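Local coordinates for protein Exo beta-1,2-glucooligosaccharide sophorohydrolase (non-reducing end) (Parabacteroides distasonis ATCC 8503, PDB 5Z06) that hydrolyses linear beta-1,2-glucan and beta-1,2-glucooligosaccharides as an exo-acting enzyme, releasing sophorose from the non-reducing end, at residues R297-G302 / G308-N313; M331-G336 / Q349-I354; A100-I105 / Y170-D175; L54-V59 / W66-Q71. One frame throughout, in Å; residues are numbered along the deposited sequence.

Interaction 1: residues R297-G302 / G308-N313; sequences RYYWEG and GLAREN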
loop_
_atom_site.group_PDB
_atom_site.type_symbol
_atom_site.label_atom_id
_atom_site.label_comp_id
_atom_site.label_asym_id
_atom_site.label_seq_id
_atom_site.Cartn_x
_atom_site.Cartn_y
_atom_site.Cartn_z
ATOM N N ARG A 297 -6.822 0.310 -11.269
ATOM C CA ARG A 297 -7.743 1.243 -10.632
ATOM C C ARG A 297 -7.024 2.236 -9.740
ATOM O O ARG A 297 -7.387 3.389 -9.683
ATOM C CB ARG A 297 -8.762 0.505 -9.790
ATOM C CG ARG A 297 -9.736 -0.376 -10.536
ATOM C CD ARG A 297 -10.502 -1.209 -9.522
ATOM N NE ARG A 297 -11.240 -2.271 -10.185
ATOM C CZ ARG A 297 -11.712 -3.343 -9.576
ATOM N NH1 ARG A 297 -11.567 -3.514 -8.260
ATOM N NH2 ARG A 297 -12.362 -4.241 -10.286
ATOM N N TYR A 298 -6.021 1.759 -9.023
ATOM C CA TYR A 298 -5.229 2.610 -8.165
ATOM C C TYR A 298 -4.703 3.882 -8.865
ATOM O O TYR A 298 -4.621 4.943 -8.256
ATOM C CB TYR A 298 -4.061 1.790 -7.610
ATOM C CG TYR A 298 -3.290 2.508 -6.585
ATOM C CD1 TYR A 298 -2.329 3.415 -6.952
ATOM C CD2 TYR A 298 -3.556 2.327 -5.240
ATOM C CE1 TYR A 298 -1.613 4.113 -6.014
ATOM C CE2 TYR A 298 -2.834 3.015 -4.269
ATOM C CZ TYR A 298 -1.867 3.917 -4.674
ATOM O OH TYR A 298 -1.151 4.647 -3.776
ATOM N N TYR A 299 -4.320 3.741 -10.121
ATOM C CA TYR A 299 -3.657 4.786 -10.900
ATOM C C TYR A 299 -4.647 5.499 -11.792
ATOM O O TYR A 299 -4.349 6.566 -12.312
ATOM C CB TYR A 299 -2.542 4.163 -11.741
ATOM C CG TYR A 299 -1.635 3.414 -10.850
ATOM C CD1 TYR A 299 -0.623 4.059 -10.174
ATOM C CD2 TYR A 299 -1.842 2.058 -10.602
ATOM C CE1 TYR A 299 0.195 3.375 -9.289
ATOM C CE2 TYR A 299 -1.053 1.373 -9.715
ATOM C CZ TYR A 299 -0.048 2.025 -9.054
ATOM O OH TYR A 299 0.723 1.306 -8.204
ATOM N N TRP A 300 -5.814 4.886 -11.996
ATOM C CA TRP A 300 -6.855 5.504 -12.768
ATOM C C TRP A 300 -7.808 6.292 -11.861
ATOM O O TRP A 300 -7.565 7.462 -11.608
ATOM C CB TRP A 300 -7.551 4.462 -13.631
ATOM C CG TRP A 300 -8.427 5.134 -14.617
ATOM C CD1 TRP A 300 -9.779 5.097 -14.675
ATOM C CD2 TRP A 300 -7.992 5.985 -15.674
ATOM N NE1 TRP A 300 -10.223 5.852 -15.729
ATOM C CE2 TRP A 300 -9.142 6.427 -16.349
ATOM C CE3 TRP A 300 -6.731 6.407 -16.127
ATOM C CZ2 TRP A 300 -9.077 7.277 -17.453
ATOM C CZ3 TRP A 300 -6.664 7.239 -17.220
ATOM C CH2 TRP A 300 -7.835 7.663 -17.878
ATOM N N GLU A 301 -8.873 5.680 -11.362
ATOM C CA GLU A 301 -9.786 6.371 -10.476
ATOM C C GLU A 301 -9.127 6.762 -9.160
ATOM O O GLU A 301 -9.537 7.726 -8.513
ATOM C CB GLU A 301 -11.004 5.492 -10.214
ATOM C CG GLU A 301 -10.718 4.287 -9.350
ATOM C CD GLU A 301 -11.858 3.314 -9.327
ATOM O OE1 GLU A 301 -12.070 2.611 -10.331
ATOM O OE2 GLU A 301 -12.505 3.237 -8.264
ATOM N N GLY A 302 -8.116 6.001 -8.754
ATOM C CA GLY A 302 -7.379 6.320 -7.558
ATOM C C GLY A 302 -6.340 7.411 -7.690
ATOM O O GLY A 302 -5.695 7.773 -6.689
ATOM N N GLY A 308 -3.277 13.626 -12.030
ATOM C CA GLY A 308 -3.482 12.353 -12.710
ATOM C C GLY A 308 -2.478 11.276 -12.302
ATOM O O GLY A 308 -2.474 10.191 -12.856
ATOM N N LEU A 309 -1.671 11.558 -11.284
ATOM C CA LEU A 309 -0.561 10.721 -10.920
ATOM C C LEU A 309 -0.831 9.926 -9.652
ATOM O O LEU A 309 -1.880 10.067 -9.000
ATOM C CB LEU A 309 0.681 11.588 -10.806
ATOM C CG LEU A 309 1.249 12.037 -12.163
ATOM C CD1 LEU A 309 2.557 12.760 -11.893
ATOM C CD2 LEU A 309 1.463 10.910 -13.156
ATOM N N ALA A 310 0.121 9.062 -9.331
ATOM C CA ALA A 310 -0.082 8.033 -8.344
ATOM C C ALA A 310 0.174 8.544 -6.963
ATOM O O ALA A 310 1.229 9.082 -6.681
ATOM C CB ALA A 310 0.815 6.839 -8.613
ATOM N N ARG A 311 -0.790 8.319 -6.091
ATOM C CA ARG A 311 -0.589 8.585 -4.714
ATOM C C ARG A 311 0.433 7.624 -4.128
ATOM O O ARG A 311 0.579 6.500 -4.583
ATOM C CB ARG A 311 -1.932 8.544 -3.985
ATOM C CG ARG A 311 -2.716 9.783 -4.345
ATOM C CD ARG A 311 -3.868 10.062 -3.440
ATOM N NE ARG A 311 -5.074 9.606 -4.072
ATOM C CZ ARG A 311 -6.140 10.334 -4.406
ATOM N NH1 ARG A 311 -6.261 11.629 -4.139
ATOM N NH2 ARG A 311 -7.133 9.703 -4.992
ATOM N N GLU A 312 1.168 8.095 -3.141
ATOM C CA GLU A 312 2.095 7.243 -2.436
ATOM C C GLU A 312 1.384 6.001 -1.930
ATOM O O GLU A 312 1.884 4.895 -2.068
ATOM C CB GLU A 312 2.716 7.983 -1.266
ATOM C CG GLU A 312 3.540 7.127 -0.307
ATOM C CD GLU A 312 4.827 6.565 -0.866
ATOM O OE1 GLU A 312 5.023 6.516 -2.108
ATOM O OE2 GLU A 312 5.676 6.167 -0.023
ATOM N N ASN A 313 0.232 6.206 -1.316
ATOM C CA ASN A 313 -0.558 5.099 -0.800
ATOM C C ASN A 313 -1.968 5.575 -0.528
ATOM O O ASN A 313 -2.197 6.770 -0.356
ATOM C CB ASN A 313 0.054 4.499 0.490
ATOM C CG ASN A 313 0.118 5.489 1.617
ATOM O OD1 ASN A 313 0.963 6.388 1.610
ATOM N ND2 ASN A 313 -0.798 5.361 2.575
HETATM O O HOH W 1 -3.074 6.727 -6.864
HETATM O O HOH W 2 -1.958 7.755 -12.071
#
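The rings of Tyr298 and Tyr299 both turn an edge to CB of Ala310, which lies 3.5 Å from Tyr299 CD1. Arg311 O sits in the plane of the Tyr298 ring at its hydroxyl end, and one face of the Tyr299 ring is covered by Tyr298 CD1. Tyr298 holds CG opposite its backbone N (chi1 -172°), which sends the ring across to donate OH to Arg311 O at 2.7 Å, from above the carbonyl plane. A phenylalanine here would probably cost Arg311 O this buried donor and tie the two loop segments less firmly. Gly302 O receives weak bonds from Arg311 NH2 (2.9 Å) and NE, plus a water that also joins Tyr298 O to Arg311 N; Arg311 NH1 binds Asn318 O. A second water bridges Tyr299 O and Gly308 O. This folded loop links helix 284-297 to strand 313-314, with Leu309 packed on helix 344-360, Tyr298 on Phe663 of strand 663-664, and Tyr299 OH bonded to Ala669 N of helix 665-680.

Interaction 2: residues M331-G336 / Q349-I354; sequences MAIVAG and QRFLKI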
loop_
_atom_site.group_PDB
_atom_site.type_symbol
_atom_site.label_atom_id
_atom_site.label_comp_id
_atom_site.label_asym_id
_atom_site.label_seq_id
_atom_site.Cartn_x
_atom_site.Cartn_y
_atom_site.Cartn_z
ATOM N N MET A 331 2.681 3.323 -16.778
ATOM C CA MET A 331 2.807 2.072 -17.520
ATOM C C MET A 331 1.609 1.158 -17.326
ATOM O O MET A 331 1.153 0.573 -18.296
ATOM C CB MET A 331 4.105 1.361 -17.168
ATOM C CG MET A 331 5.267 2.209 -17.613
ATOM S SD MET A 331 6.758 1.674 -16.805
ATOM C CE MET A 331 7.263 0.536 -18.054
ATOM N N ALA A 332 1.089 1.107 -16.096
ATOM C CA ALA A 332 -0.162 0.426 -15.814
ATOM C C ALA A 332 -1.290 1.021 -16.633
ATOM O O ALA A 332 -2.153 0.283 -17.126
ATOM C CB ALA A 332 -0.497 0.478 -14.326
ATOM N N ILE A 333 -1.307 2.343 -16.785
ATOM C CA ILE A 333 -2.360 2.966 -17.566
ATOM C C ILE A 333 -2.232 2.612 -19.050
ATOM O O ILE A 333 -3.224 2.279 -19.702
ATOM C CB ILE A 333 -2.443 4.488 -17.347
ATOM C CG1 ILE A 333 -2.868 4.787 -15.923
ATOM C CG2 ILE A 333 -3.475 5.077 -18.279
ATOM C CD1 ILE A 333 -2.581 6.199 -15.450
ATOM N N VAL A 334 -1.016 2.628 -19.581
ATOM C CA VAL A 334 -0.816 2.214 -20.964
ATOM C C VAL A 334 -1.341 0.785 -21.180
ATOM O O VAL A 334 -2.087 0.526 -22.140
ATOM C CB VAL A 334 0.654 2.335 -21.366
ATOM C CG1 VAL A 334 0.957 1.622 -22.664
ATOM C CG2 VAL A 334 1.018 3.800 -21.496
ATOM N N ALA A 335 -0.964 -0.125 -20.276
ATOM C CA ALA A 335 -1.450 -1.500 -20.315
ATOM C C ALA A 335 -2.969 -1.511 -20.287
ATOM O O ALA A 335 -3.586 -2.250 -21.037
ATOM C CB ALA A 335 -0.917 -2.306 -19.135
ATOM N N GLY A 336 -3.536 -0.693 -19.400
ATOM C CA GLY A 336 -4.968 -0.627 -19.185
ATOM C C GLY A 336 -5.699 -0.168 -20.432
ATOM O O GLY A 336 -6.827 -0.611 -20.688
ATOM N N GLN A 349 -6.401 11.861 -22.568
ATOM C CA GLN A 349 -6.792 12.981 -21.691
ATOM C C GLN A 349 -6.015 12.954 -20.391
ATOM O O GLN A 349 -5.501 13.978 -19.949
ATOM C CB GLN A 349 -8.301 12.991 -21.392
ATOM C CG GLN A 349 -9.158 13.527 -22.530
ATOM C CD GLN A 349 -8.552 14.788 -23.147
ATOM O OE1 GLN A 349 -8.273 14.811 -24.337
ATOM N NE2 GLN A 349 -8.295 15.821 -22.323
ATOM N N ARG A 350 -5.917 11.769 -19.795
ATOM C CA ARG A 350 -5.103 11.604 -18.604
ATOM C C ARG A 350 -3.650 12.063 -18.846
ATOM O O ARG A 350 -3.082 12.762 -18.033
ATOM C CB ARG A 350 -5.121 10.162 -18.117
ATOM C CG ARG A 350 -4.103 9.874 -17.015
ATOM C CD ARG A 350 -4.328 10.725 -15.781
ATOM N NE ARG A 350 -5.593 10.370 -15.179
ATOM C CZ ARG A 350 -5.772 9.442 -14.240
ATOM N NH1 ARG A 350 -4.751 8.766 -13.730
ATOM N NH2 ARG A 350 -7.006 9.171 -13.816
ATOM N N PHE A 351 -3.065 11.641 -19.960
ATOM C CA PHE A 351 -1.658 11.943 -20.233
ATOM C C PHE A 351 -1.389 13.409 -20.543
ATOM O O PHE A 351 -0.305 13.920 -20.244
ATOM C CB PHE A 351 -1.089 10.985 -21.268
ATOM C CG PHE A 351 -0.593 9.703 -20.650
ATOM C CD1 PHE A 351 -1.445 8.621 -20.455
ATOM C CD2 PHE A 351 0.715 9.604 -20.203
ATOM C CE1 PHE A 351 -0.996 7.449 -19.863
ATOM C CE2 PHE A 351 1.169 8.444 -19.618
ATOM C CZ PHE A 351 0.313 7.363 -19.448
ATOM N N LEU A 352 -2.379 14.091 -21.104
ATOM C CA LEU A 352 -2.313 15.541 -21.240
ATOM C C LEU A 352 -2.261 16.221 -19.873
ATOM O O LEU A 352 -1.446 17.114 -19.647
ATOM C CB LEU A 352 -3.485 16.069 -22.075
ATOM C CG LEU A 352 -3.390 15.707 -23.545
ATOM C CD1 LEU A 352 -4.746 15.919 -24.195
ATOM C CD2 LEU A 352 -2.310 16.500 -24.288
ATOM N N LYS A 353 -3.116 15.777 -18.962
ATOM C CA LYS A 353 -3.056 16.248 -17.592
ATOM C C LYS A 353 -1.707 15.891 -16.935
ATOM O O LYS A 353 -1.051 16.763 -16.356
ATOM C CB LYS A 353 -4.235 15.713 -16.786
ATOM C CG LYS A 353 -4.053 15.784 -15.286
ATOM C CD LYS A 353 -5.201 15.118 -14.562
ATOM C CE LYS A 353 -6.469 15.956 -14.628
ATOM N NZ LYS A 353 -7.566 15.067 -14.173
ATOM N N ILE A 354 -1.297 14.623 -17.039
ATOM C CA ILE A 354 -0.026 14.179 -16.456
ATOM C C ILE A 354 1.135 15.030 -16.951
ATOM O O ILE A 354 1.924 15.540 -16.161
ATOM C CB ILE A 354 0.264 12.702 -16.779
ATOM C CG1 ILE A 354 -0.613 11.815 -15.901
ATOM C CG2 ILE A 354 1.740 12.366 -16.562
ATOM C CD1 ILE A 354 -0.601 10.361 -16.310
#
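Ile333 and Phe351 meet between two successive helices of the helical domain, 323-338 and 344-360, which form an antiparallel helical hairpin. The axes of the two short segments run at 163° to each other and come no closer than 11.8 Å, a wide spacing that long side chains have to span. Ile333 does most of this. Its CG2 comes to the edge of the Phe351 ring, 3.8 Å from CE1, the two side chains lying alongside, pointed opposite ways. Val334 adds CG2 at 4.2 Å from Phe351 CZ, coming in roughly perpendicular to that side chain. From the same helix as Phe351, Ile354 CD1 lies over the centre of one face of its ring, while Ala405 and Ile419 of two further helices also touch Phe351. The other branch of Ile333 ends at Arg350, with CD1 3.8 Å from NH1. Arg350 is bent at chi2 (60°) and chi3 (65°), which folds its guanidinium back to the loop before the hairpin; there NH1 binds Tyr299 O, NH2 binds Trp300 O, and the guanidinium makes a cation-pi contact with Trp300. Antiparallel helices joined by short connections, with apolar side chains filling the seam, are typical of the six-hairpin glycosidase fold, the (alpha/alpha)6 barrel.

Interaction 3: residues A100-I105 / Y170-D175; sequences AALPNI and YTIYLD. With CA (calcium ion), chain C.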
loop_
_atom_site.group_PDB
_atom_site.type_symbol
_atom_site.label_atom_id
_atom_site.label_comp_id
_atom_site.label_asym_id
_atom_site.label_seq_id
_atom_site.Cartn_x
_atom_site.Cartn_y
_atom_site.Cartn_z
ATOM N N ALA A 100 -20.971 -0.752 37.217
ATOM C CA ALA A 100 -19.649 -0.610 37.855
ATOM C C ALA A 100 -18.622 -1.695 37.473
ATOM O O ALA A 100 -17.430 -1.510 37.686
ATOM C CB ALA A 100 -19.806 -0.574 39.373
ATOM N N ALA A 101 -19.094 -2.837 36.972
ATOM C CA ALA A 101 -18.221 -3.943 36.552
ATOM C C ALA A 101 -17.630 -3.696 35.157
ATOM O O ALA A 101 -16.644 -4.341 34.781
ATOM C CB ALA A 101 -18.987 -5.255 36.566
ATOM N N LEU A 102 -18.239 -2.763 34.417
ATOM C CA LEU A 102 -17.694 -2.251 33.160
ATOM C C LEU A 102 -16.281 -1.746 33.351
ATOM O O LEU A 102 -15.899 -1.397 34.478
ATOM C CB LEU A 102 -18.525 -1.106 32.596
ATOM C CG LEU A 102 -19.924 -1.408 32.089
ATOM C CD1 LEU A 102 -20.626 -0.085 31.850
ATOM C CD2 LEU A 102 -19.856 -2.235 30.813
ATOM N N PRO A 103 -15.501 -1.700 32.251
ATOM C CA PRO A 103 -14.094 -1.370 32.414
ATOM C C PRO A 103 -13.824 0.090 32.775
ATOM O O PRO A 103 -14.650 0.964 32.548
ATOM C CB PRO A 103 -13.496 -1.711 31.044
ATOM C CG PRO A 103 -14.497 -2.592 30.381
ATOM C CD PRO A 103 -15.802 -2.095 30.863
ATOM N N ASN A 104 -12.679 0.317 33.388
ATOM C CA ASN A 104 -12.094 1.634 33.416
ATOM C C ASN A 104 -11.329 1.819 32.109
ATOM O O ASN A 104 -10.836 0.861 31.510
ATOM C CB ASN A 104 -11.156 1.818 34.609
ATOM C CG ASN A 104 -11.883 1.744 35.952
ATOM O OD1 ASN A 104 -13.099 1.936 36.040
ATOM N ND2 ASN A 104 -11.132 1.451 37.000
ATOM N N ILE A 105 -11.244 3.069 31.685
ATOM C CA ILE A 105 -10.748 3.403 30.379
ATOM C C ILE A 105 -9.840 4.605 30.489
ATOM O O ILE A 105 -10.129 5.538 31.225
ATOM C CB ILE A 105 -11.893 3.640 29.365
ATOM C CG1 ILE A 105 -11.334 4.077 28.014
ATOM C CG2 ILE A 105 -12.900 4.660 29.868
ATOM C CD1 ILE A 105 -12.346 3.899 26.898
ATOM N N TYR A 170 -18.052 -11.156 31.887
ATOM C CA TYR A 170 -18.845 -10.257 31.068
ATOM C C TYR A 170 -18.228 -10.259 29.698
ATOM O O TYR A 170 -17.030 -10.436 29.547
ATOM C CB TYR A 170 -18.843 -8.834 31.631
ATOM C CG TYR A 170 -19.411 -8.747 33.010
ATOM C CD1 TYR A 170 -20.771 -8.875 33.222
ATOM C CD2 TYR A 170 -18.582 -8.553 34.115
ATOM C CE1 TYR A 170 -21.302 -8.811 34.495
ATOM C CE2 TYR A 170 -19.104 -8.484 35.393
ATOM C CZ TYR A 170 -20.463 -8.615 35.576
ATOM O OH TYR A 170 -20.996 -8.542 36.835
ATOM N N THR A 171 -19.072 -10.081 28.706
ATOM C CA THR A 171 -18.641 -9.896 27.353
ATOM C C THR A 171 -19.256 -8.585 26.950
ATOM O O THR A 171 -20.489 -8.440 26.963
ATOM C CB THR A 171 -19.156 -10.995 26.431
ATOM O OG1 THR A 171 -18.432 -12.189 26.692
ATOM C CG2 THR A 171 -18.962 -10.621 24.973
ATOM N N ILE A 172 -18.400 -7.633 26.600
ATOM C CA ILE A 172 -18.865 -6.450 25.894
ATOM C C ILE A 172 -18.163 -6.393 24.538
ATOM O O ILE A 172 -17.067 -6.932 24.361
ATOM C CB ILE A 172 -18.696 -5.156 26.730
ATOM C CG1 ILE A 172 -17.227 -4.783 26.895
ATOM C CG2 ILE A 172 -19.390 -5.340 28.088
ATOM C CD1 ILE A 172 -16.981 -3.530 27.701
ATOM N N TYR A 173 -18.820 -5.756 23.588
ATOM C CA TYR A 173 -18.253 -5.522 22.302
ATOM C C TYR A 173 -17.969 -4.043 22.141
ATOM O O TYR A 173 -18.762 -3.203 22.547
ATOM C CB TYR A 173 -19.191 -6.009 21.227
ATOM C CG TYR A 173 -19.577 -7.437 21.419
ATOM C CD1 TYR A 173 -18.787 -8.462 20.919
ATOM C CD2 TYR A 173 -20.728 -7.778 22.124
ATOM C CE1 TYR A 173 -19.147 -9.790 21.091
ATOM C CE2 TYR A 173 -21.092 -9.104 22.298
ATOM C CZ TYR A 173 -20.303 -10.099 21.778
ATOM O OH TYR A 173 -20.645 -11.405 21.959
ATOM N N LEU A 174 -16.813 -3.747 21.557
ATOM C CA LEU A 174 -16.369 -2.387 21.308
ATOM C C LEU A 174 -16.164 -2.259 19.817
ATOM O O LEU A 174 -15.505 -3.094 19.193
ATOM C CB LEU A 174 -15.069 -2.107 22.030
ATOM C CG LEU A 174 -15.059 -2.520 23.499
ATOM C CD1 LEU A 174 -13.661 -2.271 24.041
ATOM C CD2 LEU A 174 -16.095 -1.754 24.311
ATOM N N ASP A 175 -16.764 -1.226 19.255
ATOM C CA ASP A 175 -16.625 -0.903 17.873
ATOM C C ASP A 175 -16.461 0.617 17.716
ATOM O O ASP A 175 -16.795 1.396 18.614
ATOM C CB ASP A 175 -17.863 -1.401 17.118
ATOM C CG ASP A 175 -17.586 -1.681 15.672
ATOM O OD1 ASP A 175 -16.430 -1.549 15.241
ATOM O OD2 ASP A 175 -18.520 -2.041 14.937
HETATM CA CA CA C . -16.877 -2.319 12.949
#
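Tyr170 OH, 3.9 Å from Ala101 CB, is gripped by two polar groups of the loop before strand 169-180, Asp166 OD2 and Asn168 ND2, which fix the end of the ring where it meets residues 100-105. The contact belongs to the core of an N-terminal beta-sandwich: strand 104-109, with the 3-10 turn ahead of it, comes from one antiparallel sheet and strand 169-180 from the other. No hydrogen bond joins the two segments, and apolar side chains close the gap. Ala101 presses its methyl obliquely on the tyrosine ring, CB reaching CE2 of Tyr170 at 3.4 Å. Further along, Ile172 has CG1 wedged between its backbone N and carbonyl carbon (chi1 69°), which raises CD1 off the strand against the CD-CG side of the Pro103 ring, 3.7 Å from CD. Its other branch, CG2, lies 4.2 Å from Leu102 CD2. Leu56 of the adjacent strand 53-59 touches both Pro103 and Ile172, and Leu160 of strand 155-161 backs Pro103. Strand 169-180 runs on to the calcium site, built with Glu12, Asn13, Thr49 and Asn52, where Asp175 chelates the ion through both carboxylate oxygens, OD1 at 2.5 Å and OD2 at 2.6 Å from the calcium.

Interaction 4: residues L54-V59 / W66-Q71; sequences LELTYV and WYSEIQ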
loop_
_atom_site.group_PDB
_atom_site.type_symbol
_atom_site.label_atom_id
_atom_site.label_comp_id
_atom_site.label_asym_id
_atom_site.label_seq_id
_atom_site.Cartn_x
_atom_site.Cartn_y
_atom_site.Cartn_z
ATOM N N LEU A 54 -14.653 -5.553 18.289
ATOM C CA LEU A 54 -13.729 -6.166 19.196
ATOM C C LEU A 54 -14.486 -6.735 20.369
ATOM O O LEU A 54 -15.388 -6.086 20.925
ATOM C CB LEU A 54 -12.696 -5.155 19.673
ATOM C CG LEU A 54 -11.762 -4.643 18.581
ATOM C CD1 LEU A 54 -10.879 -3.556 19.146
ATOM C CD2 LEU A 54 -10.888 -5.769 18.076
ATOM N N GLU A 55 -14.106 -7.952 20.741
ATOM C CA GLU A 55 -14.735 -8.641 21.832
ATOM C C GLU A 55 -13.917 -8.382 23.062
ATOM O O GLU A 55 -12.722 -8.630 23.087
ATOM C CB GLU A 55 -14.808 -10.143 21.580
ATOM C CG GLU A 55 -15.759 -10.835 22.543
ATOM C CD GLU A 55 -15.564 -12.328 22.622
ATOM O OE1 GLU A 55 -15.023 -12.908 21.666
ATOM O OE2 GLU A 55 -15.940 -12.922 23.661
ATOM N N LEU A 56 -14.582 -7.893 24.092
ATOM C CA LEU A 56 -13.931 -7.671 25.351
ATOM C C LEU A 56 -14.628 -8.564 26.375
ATOM O O LEU A 56 -15.640 -8.179 26.967
ATOM C CB LEU A 56 -13.992 -6.181 25.709
ATOM C CG LEU A 56 -13.045 -5.812 26.844
ATOM C CD1 LEU A 56 -11.628 -5.663 26.318
ATOM C CD2 LEU A 56 -13.483 -4.528 27.536
ATOM N N THR A 57 -14.103 -9.774 26.540
ATOM C CA THR A 57 -14.682 -10.751 27.467
ATOM C C THR A 57 -13.688 -10.925 28.578
ATOM O O THR A 57 -12.523 -11.273 28.343
ATOM C CB THR A 57 -15.046 -12.071 26.784
ATOM O OG1 THR A 57 -16.167 -11.832 25.934
ATOM C CG2 THR A 57 -15.419 -13.168 27.792
ATOM N N TYR A 58 -14.148 -10.642 29.792
ATOM C CA TYR A 58 -13.264 -10.593 30.939
ATOM C C TYR A 58 -13.915 -11.061 32.222
ATOM O O TYR A 58 -15.133 -11.067 32.356
ATOM C CB TYR A 58 -12.730 -9.167 31.137
ATOM C CG TYR A 58 -13.816 -8.151 31.376
ATOM C CD1 TYR A 58 -14.471 -7.537 30.300
ATOM C CD2 TYR A 58 -14.229 -7.829 32.679
ATOM C CE1 TYR A 58 -15.478 -6.600 30.511
ATOM C CE2 TYR A 58 -15.250 -6.893 32.909
ATOM C CZ TYR A 58 -15.876 -6.295 31.829
ATOM O OH TYR A 58 -16.889 -5.386 32.031
ATOM N N VAL A 59 -13.047 -11.423 33.161
ATOM C CA VAL A 59 -13.384 -11.674 34.544
ATOM C C VAL A 59 -12.474 -10.779 35.372
ATOM O O VAL A 59 -11.253 -10.906 35.343
ATOM C CB VAL A 59 -13.166 -13.151 34.928
ATOM C CG1 VAL A 59 -13.528 -13.388 36.390
ATOM C CG2 VAL A 59 -14.008 -14.055 34.032
ATOM N N TRP A 66 -6.538 -7.513 34.814
ATOM C CA TRP A 66 -6.417 -7.631 33.390
ATOM C C TRP A 66 -6.196 -6.273 32.766
ATOM O O TRP A 66 -6.518 -5.237 33.346
ATOM C CB TRP A 66 -7.621 -8.366 32.773
ATOM C CG TRP A 66 -8.961 -7.739 32.948
ATOM C CD1 TRP A 66 -9.920 -8.086 33.859
ATOM C CD2 TRP A 66 -9.525 -6.689 32.159
ATOM N NE1 TRP A 66 -11.036 -7.315 33.691
ATOM C CE2 TRP A 66 -10.826 -6.446 32.658
ATOM C CE3 TRP A 66 -9.058 -5.929 31.089
ATOM C CZ2 TRP A 66 -11.667 -5.474 32.115
ATOM C CZ3 TRP A 66 -9.885 -4.973 30.548
ATOM C CH2 TRP A 66 -11.173 -4.740 31.067
ATOM N N TYR A 67 -5.620 -6.304 31.573
ATOM C CA TYR A 67 -5.328 -5.118 30.809
ATOM C C TYR A 67 -5.689 -5.393 29.357
ATOM O O TYR A 67 -5.417 -6.481 28.827
ATOM C CB TYR A 67 -3.853 -4.779 30.916
ATOM C CG TYR A 67 -3.491 -3.565 30.104
ATOM C CD1 TYR A 67 -3.836 -2.291 30.543
ATOM C CD2 TYR A 67 -2.835 -3.692 28.873
ATOM C CE1 TYR A 67 -3.528 -1.178 29.785
ATOM C CE2 TYR A 67 -2.519 -2.587 28.110
ATOM C CZ TYR A 67 -2.863 -1.342 28.563
ATOM O OH TYR A 67 -2.548 -0.260 27.811
ATOM N N SER A 68 -6.304 -4.414 28.726
ATOM C CA SER A 68 -6.456 -4.446 27.306
ATOM C C SER A 68 -6.179 -3.086 26.746
ATOM O O SER A 68 -6.394 -2.088 27.415
ATOM C CB SER A 68 -7.857 -4.861 26.917
ATOM O OG SER A 68 -7.879 -5.100 25.539
ATOM N N GLU A 69 -5.686 -3.051 25.515
ATOM C CA GLU A 69 -5.646 -1.803 24.782
ATOM C C GLU A 69 -5.899 -2.016 23.313
ATOM O O GLU A 69 -5.542 -3.061 22.755
ATOM C CB GLU A 69 -4.317 -1.096 24.981
ATOM C CG GLU A 69 -3.118 -1.883 24.517
ATOM C CD GLU A 69 -1.843 -1.071 24.596
ATOM O OE1 GLU A 69 -1.102 -1.035 23.596
ATOM O OE2 GLU A 69 -1.584 -0.458 25.660
ATOM N N ILE A 70 -6.511 -1.007 22.707
ATOM C CA ILE A 70 -6.768 -0.959 21.297
ATOM C C ILE A 70 -5.817 0.099 20.759
ATOM O O ILE A 70 -5.933 1.280 21.081
ATOM C CB ILE A 70 -8.223 -0.602 21.014
ATOM C CG1 ILE A 70 -9.142 -1.670 21.600
ATOM C CG2 ILE A 70 -8.468 -0.523 19.518
ATOM C CD1 ILE A 70 -9.679 -1.346 22.964
ATOM N N GLN A 71 -4.889 -0.349 19.933
ATOM C CA GLN A 71 -3.800 0.484 19.452
ATOM C C GLN A 71 -4.146 1.174 18.143
ATOM O O GLN A 71 -4.689 0.554 17.202
ATOM C CB GLN A 71 -2.558 -0.346 19.273
ATOM C CG GLN A 71 -2.043 -0.956 20.560
ATOM C CD GLN A 71 -1.158 -2.163 20.332
ATOM O OE1 GLN A 71 -0.967 -2.598 19.205
ATOM N NE2 GLN A 71 -0.623 -2.716 21.409
#
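Tyr58 and Trp66 pack tightly at one end of this contact. Trp66 CZ2 lies over one face of the Tyr58 ring, toward its rim, the planes oblique at 40°, with Trp66 NE1 3.4 Å from Tyr58 CD2. Trp66 CG sits between backbone N and carbonyl carbon (chi1 61°), which swings the indole over Tyr58 CB for a CH-pi contact, 3.8 Å from the five-membered ring's centroid. Trp66 NE1 is satisfied by Ser60 OG and Tyr58 OH by Ala101 O. An alanine in place of Trp66 would probably uncover this face of the Tyr58 ring and leave Ser60 OG without its indole partner. The axes of the two short strand segments approach to 8.9 Å and run antiparallel at 167°, in opposing sheets of the beta-sandwich. At the far end Leu54 CD1 is again close, 3.5 Å from Ile70 CG1. The middle is looser: Leu56 CD1 comes only to 3.9 Å from Ser68 OG, which bonds to Gln24 O, and Leu56 CD2 to 4.2 Å from Trp66 CH2. Towards solvent, partly exposed Val59 meets Trp66 CD1 through its backbone carbonyl, its side chain pointing away.

From the N terminus, interaction 4 comes first, closing a short connection of six residues that carries the chain from one sheet of the sandwich to the other. Interaction 3 follows with a much longer loop of 64 residues and ties the same two sheets together; its strand 169-180 pairs with strand 53-59 of interaction 4, Ile172 O meeting Leu56 N at 2.7 Å. Interaction 1 then closes a five-residue loop at the start of the helical domain, and interaction 2 closes the helical hairpin after it. All four lie in series, none crossing. Interactions 1 and 2 touch through Arg350, whereas the centres of interactions 2 and 3 are about 51 Å apart.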